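Local atomic coordinates of Na-K-Cl cotransporter (PDB entry 3G40), a protein that probably moves chloride together with cations across the membrane as a member of the SLC12A transporter family, the piece described here being its cytoplasmic C-terminal domain. Residues A[36-48]-A[182-194]. Residues are numbered along the deposited sequence; the frame is centred on the assembly and turned at random.
Sequences TFDFLRDITYPKG and LLIAYKLKSNWKA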
loop_
_atom_site.group_PDB
_atom_site.type_symbol
_atom_site.label_atom_id
_atom_site.label_comp_id
_atom_site.label_asym_id
_atom_site.label_seq_id
_atom_site.Cartn_x
_atom_site.Cartn_y
_atom_site.Cartn_z
ATOM N N THR A 36 2.071 3.787 -6.175
ATOM C CA THR A 36 3.246 2.983 -6.492
ATOM C C THR A 36 4.531 3.702 -6.112
ATOM O O THR A 36 5.605 3.130 -6.223
ATOM C CB THR A 36 3.334 2.682 -8.010
ATOM O OG1 THR A 36 2.035 2.392 -8.529
ATOM C CG2 THR A 36 4.254 1.503 -8.265
ATOM N N PHE A 37 4.426 4.962 -5.681
ATOM C CA PHE A 37 5.610 5.764 -5.376
ATOM C C PHE A 37 6.623 5.033 -4.476
ATOM O O PHE A 37 7.815 4.962 -4.788
ATOM C CB PHE A 37 5.192 7.097 -4.733
ATOM C CG PHE A 37 6.336 8.021 -4.423
ATOM C CD1 PHE A 37 6.590 9.117 -5.265
ATOM C CD2 PHE A 37 7.094 7.872 -3.265
ATOM C CE1 PHE A 37 7.620 10.019 -4.975
ATOM C CE2 PHE A 37 8.131 8.753 -2.974
ATOM C CZ PHE A 37 8.388 9.848 -3.838
ATOM N N ASP A 38 6.166 4.511 -3.347
ATOM C CA ASP A 38 7.111 3.944 -2.380
ATOM C C ASP A 38 7.836 2.727 -2.941
ATOM O O ASP A 38 9.003 2.481 -2.640
ATOM C CB ASP A 38 6.414 3.600 -1.055
ATOM C CG ASP A 38 6.157 4.825 -0.195
ATOM O OD1 ASP A 38 6.764 5.894 -0.453
ATOM O OD2 ASP A 38 5.352 4.723 0.753
ATOM N N PHE A 39 7.119 1.961 -3.743
ATOM C CA PHE A 39 7.662 0.754 -4.352
ATOM C C PHE A 39 8.692 1.144 -5.415
ATOM O O PHE A 39 9.767 0.559 -5.487
ATOM C CB PHE A 39 6.524 -0.081 -4.951
ATOM C CG PHE A 39 6.962 -1.422 -5.511
ATOM C CD1 PHE A 39 7.664 -2.329 -4.723
ATOM C CD2 PHE A 39 6.653 -1.773 -6.811
ATOM C CE1 PHE A 39 8.063 -3.559 -5.236
ATOM C CE2 PHE A 39 7.036 -2.996 -7.339
ATOM C CZ PHE A 39 7.747 -3.903 -6.539
ATOM N N LEU A 40 8.372 2.144 -6.239
ATOM C CA LEU A 40 9.343 2.628 -7.219
ATOM C C LEU A 40 10.570 3.134 -6.471
ATOM O O LEU A 40 11.703 2.904 -6.892
ATOM C CB LEU A 40 8.736 3.768 -8.078
ATOM C CG LEU A 40 7.620 3.317 -9.018
ATOM C CD1 LEU A 40 6.832 4.501 -9.628
ATOM C CD2 LEU A 40 8.178 2.428 -10.114
ATOM N N ARG A 41 10.347 3.833 -5.362
ATOM C CA ARG A 41 11.467 4.307 -4.549
ATOM C C ARG A 41 12.309 3.128 -3.991
ATOM O O ARG A 41 13.547 3.171 -3.989
ATOM C CB ARG A 41 10.954 5.165 -3.417
ATOM C CG ARG A 41 12.026 5.772 -2.549
ATOM C CD ARG A 41 11.426 6.076 -1.203
ATOM N NE ARG A 41 10.862 4.851 -0.634
ATOM C CZ ARG A 41 9.959 4.818 0.343
ATOM N NH1 ARG A 41 9.511 5.955 0.866
ATOM N NH2 ARG A 41 9.513 3.643 0.800
ATOM N N ASP A 42 11.635 2.094 -3.506
ATOM C CA ASP A 42 12.332 0.921 -2.938
ATOM C C ASP A 42 13.167 0.202 -3.992
ATOM O O ASP A 42 14.192 -0.390 -3.679
ATOM C CB ASP A 42 11.329 -0.062 -2.311
ATOM C CG ASP A 42 10.613 0.521 -1.109
ATOM O OD1 ASP A 42 11.134 1.478 -0.489
ATOM O OD2 ASP A 42 9.516 0.030 -0.790
ATOM N N ILE A 43 12.739 0.268 -5.251
ATOM C CA ILE A 43 13.501 -0.351 -6.334
ATOM C C ILE A 43 14.754 0.465 -6.682
ATOM O O ILE A 43 15.786 -0.092 -7.056
ATOM C CB ILE A 43 12.631 -0.535 -7.595
ATOM C CG1 ILE A 43 11.595 -1.641 -7.373
ATOM C CG2 ILE A 43 13.493 -0.828 -8.819
ATOM C CD1 ILE A 43 10.497 -1.682 -8.468
ATOM N N THR A 44 14.668 1.781 -6.530
ATOM C CA THR A 44 15.701 2.688 -7.042
ATOM C C THR A 44 16.636 3.292 -5.983
ATOM O O THR A 44 17.711 3.791 -6.316
ATOM C CB THR A 44 15.060 3.848 -7.868
ATOM O OG1 THR A 44 14.050 4.483 -7.080
ATOM C CG2 THR A 44 14.421 3.315 -9.139
ATOM N N TYR A 45 16.226 3.273 -4.719
ATOM C CA TYR A 45 17.041 3.835 -3.641
ATOM C C TYR A 45 18.252 2.953 -3.298
ATOM O O TYR A 45 18.122 1.730 -3.182
ATOM C CB TYR A 45 16.191 4.025 -2.382
ATOM C CG TYR A 45 16.971 4.577 -1.220
ATOM C CD1 TYR A 45 17.540 3.733 -0.266
ATOM C CD2 TYR A 45 17.148 5.943 -1.077
ATOM C CE1 TYR A 45 18.274 4.251 0.790
ATOM C CE2 TYR A 45 17.867 6.463 -0.031
ATOM C CZ TYR A 45 18.427 5.616 0.905
ATOM O OH TYR A 45 19.143 6.171 1.939
ATOM N N PRO A 46 19.440 3.564 -3.140
ATOM C CA PRO A 46 19.733 4.983 -3.320
ATOM C C PRO A 46 20.386 5.258 -4.674
ATOM O O PRO A 46 20.995 4.357 -5.265
ATOM C CB PRO A 46 20.777 5.262 -2.231
ATOM C CG PRO A 46 21.327 3.905 -1.829
ATOM C CD PRO A 46 20.624 2.843 -2.646
ATOM N N LYS A 47 20.254 6.496 -5.139
ATOM C CA LYS A 47 20.959 6.983 -6.331
ATOM C C LYS A 47 20.588 6.273 -7.635
ATOM O O LYS A 47 21.256 6.472 -8.644
ATOM C CB LYS A 47 22.482 6.951 -6.131
ATOM C CG LYS A 47 22.999 7.781 -4.956
ATOM C CD LYS A 47 22.699 9.254 -5.115
ATOM C CE LYS A 47 23.536 10.084 -4.151
ATOM N NZ LYS A 47 23.610 11.523 -4.553
ATOM N N GLY A 48 19.543 5.444 -7.615
ATOM C CA GLY A 48 18.919 4.984 -8.846
ATOM C C GLY A 48 18.153 6.176 -9.436
ATOM O O GLY A 48 18.316 7.306 -8.975
ATOM N N LEU A 182 17.116 -11.230 -10.199
ATOM C CA LEU A 182 18.028 -11.350 -9.058
ATOM C C LEU A 182 18.387 -10.000 -8.443
ATOM O O LEU A 182 18.411 -9.848 -7.224
ATOM C CB LEU A 182 19.302 -12.095 -9.471
ATOM C CG LEU A 182 20.375 -12.334 -8.413
ATOM C CD1 LEU A 182 19.783 -13.086 -7.203
ATOM C CD2 LEU A 182 21.531 -13.116 -9.038
ATOM N N LEU A 183 18.683 -9.017 -9.290
ATOM C CA LEU A 183 19.047 -7.685 -8.806
ATOM C C LEU A 183 17.903 -7.026 -8.048
ATOM O O LEU A 183 18.116 -6.398 -7.012
ATOM C CB LEU A 183 19.503 -6.797 -9.969
ATOM C CG LEU A 183 20.867 -7.179 -10.543
ATOM C CD1 LEU A 183 21.022 -6.657 -11.959
ATOM C CD2 LEU A 183 22.000 -6.675 -9.638
ATOM N N ILE A 184 16.687 -7.180 -8.564
ATOM C CA ILE A 184 15.514 -6.657 -7.893
ATOM C C ILE A 184 15.268 -7.376 -6.556
ATOM O O ILE A 184 14.916 -6.743 -5.559
ATOM C CB ILE A 184 14.267 -6.764 -8.791
ATOM C CG1 ILE A 184 14.365 -5.777 -9.971
ATOM C CG2 ILE A 184 13.008 -6.480 -7.986
ATOM C CD1 ILE A 184 14.212 -4.316 -9.586
ATOM N N ALA A 185 15.469 -8.699 -6.538
ATOM C CA ALA A 185 15.337 -9.468 -5.304
ATOM C C ALA A 185 16.290 -8.940 -4.233
ATOM O O ALA A 185 15.900 -8.698 -3.096
ATOM C CB ALA A 185 15.597 -10.984 -5.572
ATOM N N TYR A 186 17.544 -8.734 -4.614
ATOM C CA TYR A 186 18.545 -8.241 -3.677
ATOM C C TYR A 186 18.250 -6.810 -3.214
ATOM O O TYR A 186 18.408 -6.468 -2.039
ATOM C CB TYR A 186 19.925 -8.251 -4.333
ATOM C CG TYR A 186 20.990 -7.723 -3.410
ATOM C CD1 TYR A 186 21.601 -8.556 -2.482
ATOM C CD2 TYR A 186 21.362 -6.382 -3.440
ATOM C CE1 TYR A 186 22.569 -8.073 -1.619
ATOM C CE2 TYR A 186 22.325 -5.889 -2.581
ATOM C CZ TYR A 186 22.927 -6.738 -1.673
ATOM O OH TYR A 186 23.890 -6.252 -0.817
ATOM N N LYS A 187 17.872 -5.960 -4.159
ATOM C CA LYS A 187 17.548 -4.564 -3.836
ATOM C C LYS A 187 16.377 -4.473 -2.837
ATOM O O LYS A 187 16.452 -3.757 -1.828
ATOM C CB LYS A 187 17.229 -3.814 -5.135
ATOM C CG LYS A 187 16.712 -2.367 -4.960
ATOM C CD LYS A 187 17.685 -1.524 -4.154
ATOM C CE LYS A 187 18.951 -1.214 -4.934
ATOM N NZ LYS A 187 19.884 -0.366 -4.128
ATOM N N LEU A 188 15.297 -5.209 -3.102
ATOM C CA LEU A 188 14.133 -5.156 -2.227
ATOM C C LEU A 188 14.415 -5.867 -0.912
ATOM O O LEU A 188 14.002 -5.414 0.154
ATOM C CB LEU A 188 12.892 -5.742 -2.915
ATOM C CG LEU A 188 12.387 -4.937 -4.106
ATOM C CD1 LEU A 188 11.214 -5.621 -4.777
ATOM C CD2 LEU A 188 12.011 -3.485 -3.676
ATOM N N LYS A 189 15.158 -6.964 -0.967
ATOM C CA LYS A 189 15.571 -7.572 0.304
ATOM C C LYS A 189 16.217 -6.497 1.167
ATOM O O LYS A 189 15.934 -6.366 2.353
ATOM C CB LYS A 189 16.574 -8.706 0.086
ATOM C CG LYS A 189 17.167 -9.261 1.395
ATOM C CD LYS A 189 18.241 -10.306 1.127
ATOM C CE LYS A 189 19.128 -10.527 2.345
ATOM N NZ LYS A 189 18.369 -10.852 3.585
ATOM N N SER A 190 17.105 -5.721 0.554
ATOM C CA SER A 190 17.883 -4.765 1.314
ATOM C C SER A 190 17.031 -3.561 1.766
ATOM O O SER A 190 17.080 -3.157 2.927
ATOM C CB SER A 190 19.109 -4.329 0.488
ATOM O OG SER A 190 19.582 -3.064 0.890
ATOM N N ASN A 191 16.231 -2.999 0.863
ATOM C CA ASN A 191 15.430 -1.823 1.215
ATOM C C ASN A 191 14.236 -2.114 2.152
ATOM O O ASN A 191 13.896 -1.286 2.986
ATOM C CB ASN A 191 14.999 -1.060 -0.040
ATOM C CG ASN A 191 16.140 -0.251 -0.630
ATOM O OD1 ASN A 191 17.107 0.049 0.065
ATOM N ND2 ASN A 191 16.047 0.080 -1.911
ATOM N N TRP A 192 13.626 -3.291 2.022
ATOM C CA TRP A 192 12.537 -3.712 2.919
ATOM C C TRP A 192 13.052 -4.361 4.200
ATOM O O TRP A 192 12.295 -4.519 5.171
ATOM C CB TRP A 192 11.621 -4.728 2.228
ATOM C CG TRP A 192 10.789 -4.182 1.116
ATOM C CD1 TRP A 192 10.705 -2.868 0.697
ATOM C CD2 TRP A 192 9.887 -4.926 0.288
ATOM N NE1 TRP A 192 9.813 -2.767 -0.351
ATOM C CE2 TRP A 192 9.295 -4.010 -0.616
ATOM C CE3 TRP A 192 9.524 -6.274 0.222
ATOM C CZ2 TRP A 192 8.368 -4.409 -1.578
ATOM C CZ3 TRP A 192 8.606 -6.673 -0.738
ATOM C CH2 TRP A 192 8.029 -5.736 -1.622
ATOM N N LYS A 193 14.324 -4.760 4.199
ATOM C CA LYS A 193 14.863 -5.591 5.278
ATOM C C LYS A 193 13.973 -6.814 5.451
ATOM O O LYS A 193 13.598 -7.179 6.563
ATOM C CB LYS A 193 14.972 -4.807 6.584
ATOM C CG LYS A 193 15.984 -3.673 6.509
ATOM C CD LYS A 193 16.222 -3.026 7.860
ATOM C CE LYS A 193 17.335 -1.989 7.774
ATOM N NZ LYS A 193 17.612 -1.338 9.085
ATOM N N ALA A 194 13.650 -7.431 4.322
ATOM C CA ALA A 194 12.793 -8.606 4.248
ATOM C C ALA A 194 13.627 -9.887 4.185
ATOM O O ALA A 194 14.830 -9.843 3.920
ATOM C CB ALA A 194 11.892 -8.501 2.995
HETATM O O HOH W 1 20.655 1.502 -5.916
#
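The indole of W192 presents its NE1 edge to the carboxylate of D42, while its CZ2 lies near the plane of the F39 ring, at that ring's edge, 3.8 Å from CE1. One indole face carries CD2 of L188, one face of the F39 ring carries CD1 of I43, and the Y45 ring has P46 CB over its centre and OD1 of N191 at its edge. W192 NE1 donates to D42 OD2 (2.8 Å) from above the carboxylate plane, which stands 86° to the indole. The other oxygen, OD1, takes R41 NH2 at 3.0 Å, while R41 NH1 pairs with E78.

The example illustrates how one amide can bridge the last turn of a helix and the residue that follows it. CG of N191 is anti to its carbonyl carbon (chi1 -76°), which sets ND2 between two backbone oxygens, both in the amide plane: D42 O at 2.6 Å and Y45 O at 2.9 Å. K187, bent at chi2 and chi3, brings NZ to Y45 O (2.9 Å) from the opposite face of that carbonyl, and a water joins NZ to P46 O. A leucine in place of N191 would probably leave D42 O without its amide donor and Y45 O dependent on K187.

Beneath this polar layer, I43 CG2 packs on I184 CD1 at 3.6 Å. The axes of segments 36-44 and 182-192 approach to 8.8 Å and cross at 109°, joining the two halves of the domain over the central sheet: F39 meets F144 of strand 140-145, while L188 and W192 rest on strands 157-161 and 247-251.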